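Local coordinates for Lin2004 protein (Listeria innocua, PDB 2HUJ) that is of unknown function but folds as a four-helix bundle representing a bacterial family of uncharacterised proteins, at residues 86-100 with 118-130. Numbering follows the deposited sequence.
Sequences LGELQLRQACDNVQM and HYQSTKYTLTRVR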
loop_
_atom_site.group_PDB
_atom_site.type_symbol
_atom_site.label_atom_id
_atom_site.label_comp_id
_atom_site.label_asym_id
_atom_site.label_seq_id
_atom_site.Cartn_x
_atom_site.Cartn_y
_atom_site.Cartn_z
ATOM N N LEU A 86 -12.934 -5.258 -10.064
ATOM C CA LEU A 86 -12.381 -4.741 -8.804
ATOM C C LEU A 86 -13.473 -4.338 -7.845
ATOM O O LEU A 86 -14.433 -3.653 -8.240
ATOM C CB LEU A 86 -11.500 -3.536 -9.042
ATOM C CG LEU A 86 -10.736 -2.956 -7.854
ATOM C CD1 LEU A 86 -9.716 -3.913 -7.276
ATOM C CD2 LEU A 86 -10.036 -1.710 -8.341
ATOM N N GLY A 87 -13.324 -4.803 -6.607
ATOM C CA GLY A 87 -14.261 -4.479 -5.545
ATOM C C GLY A 87 -13.624 -4.152 -4.209
ATOM O O GLY A 87 -12.407 -4.037 -4.060
ATOM N N GLU A 88 -14.487 -4.032 -3.203
ATOM C CA GLU A 88 -14.095 -3.554 -1.893
ATOM C C GLU A 88 -13.094 -4.465 -1.173
ATOM O O GLU A 88 -12.117 -3.995 -0.624
ATOM C CB GLU A 88 -15.355 -3.415 -1.025
ATOM C CG GLU A 88 -15.082 -2.948 0.321
ATOM C CD GLU A 88 -16.295 -2.405 1.082
ATOM O OE1 GLU A 88 -17.337 -2.058 0.476
ATOM O OE2 GLU A 88 -16.165 -2.360 2.313
ATOM N N LEU A 89 -13.381 -5.763 -1.137
ATOM C CA LEU A 89 -12.533 -6.708 -0.405
ATOM C C LEU A 89 -11.123 -6.697 -0.979
ATOM O O LEU A 89 -10.164 -6.676 -0.247
ATOM C CB LEU A 89 -13.112 -8.114 -0.387
ATOM C CG LEU A 89 -12.288 -9.109 0.446
ATOM C CD1 LEU A 89 -12.112 -8.711 1.915
ATOM C CD2 LEU A 89 -12.892 -10.490 0.331
ATOM N N GLN A 90 -11.003 -6.692 -2.289
ATOM C CA GLN A 90 -9.672 -6.669 -2.916
ATOM C C GLN A 90 -8.861 -5.465 -2.462
ATOM O O GLN A 90 -7.672 -5.552 -2.177
ATOM C CB GLN A 90 -9.845 -6.630 -4.453
ATOM C CG GLN A 90 -10.206 -7.975 -5.133
ATOM C CD GLN A 90 -10.894 -7.800 -6.473
ATOM O OE1 GLN A 90 -12.048 -7.344 -6.555
ATOM N NE2 GLN A 90 -10.182 -8.111 -7.540
ATOM N N LEU A 91 -9.509 -4.308 -2.407
ATOM C CA LEU A 91 -8.830 -3.098 -1.982
ATOM C C LEU A 91 -8.484 -3.159 -0.513
ATOM O O LEU A 91 -7.388 -2.749 -0.125
ATOM C CB LEU A 91 -9.695 -1.878 -2.265
ATOM C CG LEU A 91 -9.891 -1.543 -3.736
ATOM C CD1 LEU A 91 -10.760 -0.306 -3.907
ATOM C CD2 LEU A 91 -8.523 -1.404 -4.412
ATOM N N ARG A 92 -9.386 -3.677 0.322
ATOM C CA ARG A 92 -9.088 -3.782 1.748
ATOM C C ARG A 92 -7.917 -4.727 2.015
ATOM O O ARG A 92 -7.076 -4.453 2.878
ATOM C CB ARG A 92 -10.318 -4.212 2.539
ATOM C CG ARG A 92 -11.416 -3.156 2.625
ATOM C CD ARG A 92 -12.529 -3.547 3.527
ATOM N NE ARG A 92 -13.612 -2.563 3.570
ATOM C CZ ARG A 92 -13.581 -1.406 4.210
ATOM N NH1 ARG A 92 -12.517 -1.042 4.892
ATOM N NH2 ARG A 92 -14.632 -0.589 4.141
ATOM N N GLN A 93 -7.860 -5.822 1.269
ATOM C CA GLN A 93 -6.781 -6.792 1.426
ATOM C C GLN A 93 -5.450 -6.205 0.986
ATOM O O GLN A 93 -4.429 -6.425 1.664
ATOM C CB GLN A 93 -7.106 -8.136 0.744
ATOM C CG GLN A 93 -8.231 -8.851 1.422
ATOM C CD GLN A 93 -8.567 -10.127 0.742
ATOM O OE1 GLN A 93 -8.507 -10.222 -0.465
ATOM N NE2 GLN A 93 -8.951 -11.094 1.494
ATOM N N ALA A 94 -5.456 -5.421 -0.087
ATOM C CA ALA A 94 -4.255 -4.721 -0.542
ATOM C C ALA A 94 -3.708 -3.834 0.579
ATOM O O ALA A 94 -2.481 -3.823 0.855
ATOM C CB ALA A 94 -4.538 -3.913 -1.800
ATOM N N CYS A 95 -4.611 -3.153 1.285
ATOM C CA CYS A 95 -4.254 -2.300 2.429
ATOM C C CYS A 95 -3.786 -3.084 3.658
ATOM O O CYS A 95 -2.818 -2.713 4.310
ATOM C CB CYS A 95 -5.434 -1.392 2.794
ATOM S SG CYS A 95 -5.715 -0.120 1.503
ATOM N N ASP A 96 -4.478 -4.174 3.969
ATOM C CA ASP A 96 -4.051 -5.062 5.056
ATOM C C ASP A 96 -2.615 -5.487 4.831
ATOM O O ASP A 96 -1.797 -5.518 5.786
ATOM C CB ASP A 96 -4.903 -6.317 5.142
ATOM C CG ASP A 96 -6.317 -6.070 5.608
ATOM O OD1 ASP A 96 -6.603 -5.016 6.230
ATOM O OD2 ASP A 96 -7.156 -6.969 5.342
ATOM N N ASN A 97 -2.284 -5.818 3.581
ATOM C CA ASN A 97 -0.924 -6.277 3.255
ATOM C C ASN A 97 0.125 -5.242 3.605
ATOM O O ASN A 97 1.225 -5.571 4.031
ATOM C CB ASN A 97 -0.782 -6.581 1.756
ATOM C CG ASN A 97 -1.637 -7.752 1.295
ATOM O OD1 ASN A 97 -2.081 -8.559 2.101
ATOM N ND2 ASN A 97 -1.896 -7.829 -0.009
ATOM N N VAL A 98 -0.188 -3.979 3.326
ATOM C CA VAL A 98 0.746 -2.895 3.601
ATOM C C VAL A 98 1.015 -2.787 5.097
ATOM O O VAL A 98 2.146 -2.568 5.511
ATOM C CB VAL A 98 0.212 -1.579 3.076
ATOM C CG1 VAL A 98 1.141 -0.419 3.458
ATOM C CG2 VAL A 98 0.092 -1.621 1.543
ATOM N N GLN A 99 -0.010 -2.971 5.925
ATOM C CA GLN A 99 0.208 -2.903 7.365
ATOM C C GLN A 99 1.057 -4.098 7.836
ATOM O O GLN A 99 2.004 -3.926 8.619
ATOM C CB GLN A 99 -1.103 -2.829 8.144
ATOM C CG GLN A 99 -0.875 -2.900 9.673
ATOM C CD GLN A 99 -2.050 -2.399 10.485
ATOM O OE1 GLN A 99 -2.520 -1.280 10.274
ATOM N NE2 GLN A 99 -2.557 -3.240 11.397
HETATM N N MSE A 100 0.734 -5.306 7.365
HETATM C CA MSE A 100 1.474 -6.500 7.748
HETATM C C MSE A 100 2.959 -6.413 7.385
HETATM O O MSE A 100 3.839 -6.758 8.197
HETATM C CB MSE A 100 0.905 -7.742 7.075
HETATM C CG MSE A 100 -0.413 -8.167 7.555
HETATM SE SE MSE A 100 -0.903 -9.666 6.252
HETATM C CE MSE A 100 -2.126 -8.967 5.687
ATOM N N HIS A 118 2.998 -10.771 -0.661
ATOM C CA HIS A 118 2.234 -9.622 -0.113
ATOM C C HIS A 118 2.601 -8.317 -0.762
ATOM O O HIS A 118 1.715 -7.503 -1.106
ATOM C CB HIS A 118 2.385 -9.586 1.378
ATOM C CG HIS A 118 1.562 -10.630 2.054
ATOM N ND1 HIS A 118 1.892 -11.972 2.002
ATOM C CD2 HIS A 118 0.337 -10.564 2.642
ATOM C CE1 HIS A 118 0.951 -12.679 2.615
ATOM N NE2 HIS A 118 -0.004 -11.849 3.014
ATOM N N TYR A 119 3.900 -8.087 -0.910
ATOM C CA TYR A 119 4.379 -6.874 -1.586
ATOM C C TYR A 119 3.836 -6.808 -3.015
ATOM O O TYR A 119 3.317 -5.775 -3.460
ATOM C CB TYR A 119 5.929 -6.859 -1.598
ATOM C CG TYR A 119 6.560 -5.946 -2.653
ATOM C CD1 TYR A 119 6.453 -4.554 -2.565
ATOM C CD2 TYR A 119 7.291 -6.473 -3.698
ATOM C CE1 TYR A 119 7.052 -3.732 -3.518
ATOM C CE2 TYR A 119 7.874 -5.665 -4.646
ATOM C CZ TYR A 119 7.734 -4.290 -4.556
ATOM O OH TYR A 119 8.326 -3.521 -5.526
ATOM N N GLN A 120 3.958 -7.902 -3.756
ATOM C CA GLN A 120 3.558 -7.886 -5.172
ATOM C C GLN A 120 2.050 -7.779 -5.351
ATOM O O GLN A 120 1.576 -7.079 -6.257
ATOM C CB GLN A 120 4.087 -9.121 -5.894
ATOM C CG GLN A 120 5.590 -9.053 -6.073
ATOM C CD GLN A 120 6.193 -10.107 -6.974
ATOM O OE1 GLN A 120 5.821 -11.296 -6.941
ATOM N NE2 GLN A 120 7.205 -9.691 -7.751
ATOM N N SER A 121 1.290 -8.454 -4.492
ATOM C CA SER A 121 -0.167 -8.414 -4.581
ATOM C C SER A 121 -0.651 -6.962 -4.463
ATOM O O SER A 121 -1.456 -6.490 -5.264
ATOM C CB SER A 121 -0.799 -9.278 -3.484
ATOM O OG SER A 121 -2.211 -9.163 -3.507
ATOM N N THR A 122 -0.172 -6.252 -3.450
ATOM C CA THR A 122 -0.497 -4.842 -3.307
ATOM C C THR A 122 -0.084 -4.006 -4.485
ATOM O O THR A 122 -0.859 -3.169 -4.978
ATOM C CB THR A 122 0.133 -4.281 -2.019
ATOM O OG1 THR A 122 -0.443 -4.970 -0.901
ATOM C CG2 THR A 122 -0.168 -2.811 -1.891
ATOM N N LYS A 123 1.131 -4.235 -4.960
ATOM C CA LYS A 123 1.638 -3.480 -6.076
ATOM C C LYS A 123 0.756 -3.671 -7.306
ATOM O O LYS A 123 0.432 -2.708 -7.985
ATOM C CB LYS A 123 3.089 -3.873 -6.380
ATOM C CG LYS A 123 3.715 -3.086 -7.551
ATOM C CD LYS A 123 5.266 -3.167 -7.621
ATOM C CE LYS A 123 5.804 -4.567 -7.806
ATOM N NZ LYS A 123 7.320 -4.587 -8.029
ATOM N N TYR A 124 0.359 -4.904 -7.566
ATOM C CA TYR A 124 -0.533 -5.243 -8.690
ATOM C C TYR A 124 -1.874 -4.541 -8.610
ATOM O O TYR A 124 -2.293 -3.862 -9.551
ATOM C CB TYR A 124 -0.673 -6.758 -8.856
ATOM C CG TYR A 124 0.631 -7.481 -9.160
ATOM C CD1 TYR A 124 1.753 -6.803 -9.704
ATOM C CD2 TYR A 124 0.766 -8.829 -8.901
ATOM C CE1 TYR A 124 2.963 -7.469 -9.939
ATOM C CE2 TYR A 124 1.953 -9.511 -9.164
ATOM C CZ TYR A 124 3.048 -8.829 -9.677
ATOM O OH TYR A 124 4.190 -9.560 -9.904
ATOM N N THR A 125 -2.514 -4.637 -7.472
ATOM C CA THR A 125 -3.842 -4.057 -7.285
ATOM C C THR A 125 -3.795 -2.535 -7.404
ATOM O O THR A 125 -4.634 -1.924 -8.071
ATOM C CB THR A 125 -4.400 -4.476 -5.928
ATOM O OG1 THR A 125 -4.551 -5.912 -5.893
ATOM C CG2 THR A 125 -5.756 -3.793 -5.641
ATOM N N LEU A 126 -2.821 -1.913 -6.744
ATOM C CA LEU A 126 -2.783 -0.448 -6.700
ATOM C C LEU A 126 -2.284 0.133 -8.014
ATOM O O LEU A 126 -2.699 1.244 -8.414
ATOM C CB LEU A 126 -1.910 0.036 -5.524
ATOM C CG LEU A 126 -2.433 -0.311 -4.133
ATOM C CD1 LEU A 126 -1.529 0.251 -3.093
ATOM C CD2 LEU A 126 -3.856 0.117 -3.915
ATOM N N THR A 127 -1.390 -0.575 -8.704
ATOM C CA THR A 127 -0.972 -0.093 -10.022
ATOM C C THR A 127 -2.157 -0.156 -11.001
ATOM O O THR A 127 -2.301 0.713 -11.846
ATOM C CB THR A 127 0.281 -0.799 -10.587
ATOM O OG1 THR A 127 0.051 -2.204 -10.716
ATOM C CG2 THR A 127 1.468 -0.574 -9.736
ATOM N N ARG A 128 -3.028 -1.154 -10.848
ATOM C CA ARG A 128 -4.203 -1.263 -11.711
ATOM C C ARG A 128 -5.095 -0.029 -11.482
ATOM O O ARG A 128 -5.572 0.575 -12.440
ATOM C CB ARG A 128 -4.941 -2.575 -11.487
ATOM C CG ARG A 128 -6.312 -2.675 -12.177
ATOM C CD ARG A 128 -6.823 -4.128 -12.213
ATOM N NE ARG A 128 -6.131 -4.937 -13.213
ATOM N N VAL A 129 -5.267 0.362 -10.214
ATOM C CA VAL A 129 -6.069 1.526 -9.851
ATOM C C VAL A 129 -5.426 2.819 -10.405
ATOM O O VAL A 129 -6.078 3.637 -11.034
ATOM C CB VAL A 129 -6.232 1.653 -8.323
ATOM C CG1 VAL A 129 -6.890 2.974 -7.946
ATOM C CG2 VAL A 129 -7.066 0.502 -7.757
ATOM N N ARG A 130 -4.132 2.963 -10.177
ATOM C CA ARG A 130 -3.397 4.112 -10.654
ATOM C C ARG A 130 -3.519 4.266 -12.160
ATOM O O ARG A 130 -3.815 5.355 -12.673
ATOM C CB ARG A 130 -1.944 3.968 -10.305
ATOM C CG ARG A 130 -1.090 5.174 -10.703
ATOM C CD ARG A 130 0.386 4.820 -10.604
ATOM N NE ARG A 130 0.741 3.844 -11.626
ATOM C CZ ARG A 130 1.890 3.175 -11.681
ATOM N NH1 ARG A 130 2.820 3.349 -10.752
ATOM N NH2 ARG A 130 2.107 2.313 -12.672
#
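The hydroxyl of T122 reaches across to the backbone of the facing helix and donates to the carbonyl oxygen of A94, OG1 to O 2.9 Å, lying in the carbonyl plane on a lone pair. Within its own helix that oxygen receives a weak bond from V98 N, and the threonine gives it a second donor. T122 OG1 in turn accepts a weak bond from N97 ND2 at 3.3 Å, with an N-H...O angle of 147°. One small hydroxyl thus serves as donor and acceptor at a buried place, while the threonine's methyl, CG2, turns to the apolar side and meets V98 CG2 at 3.6 Å.

Next along, N97 and H118 cross with amide and ring planes 78° apart. N97 OD1 sits at the ring edge, 3.2 Å from H118 CD2, a polarised C-H suited to facing an oxygen. ND1 of H118 is bonded to H114 O, one turn back in its own helix, which would restrain the ring's rotation. The selenium of M100, a selenomethionine, approaches the same ring obliquely, 4.6 Å from its centroid.

Toward the other end the contact becomes apolar. T125 holds CG2 anti to its backbone nitrogen, setting the methyl against both A94 CB and L91 CD2. Beyond it, V129 CG2 receives L86 CD2 at 3.7 Å, the leucine coming from the loop just before the helix, and also touches L91. Small A94 and T122 sit where the backbones draw nearest, their CA atoms 4.7 Å apart, which lets the axes of 88-100 and 118-130 approach to 8.8 Å.

L126 and C95 carry the packing inward to F70 of helix 52-81. Segments 88-100 and 118-130 run in roughly opposite directions, 137° between their N-to-C directions, as neighbours in the four-helix bundle made with helices 16-45 and 52-81.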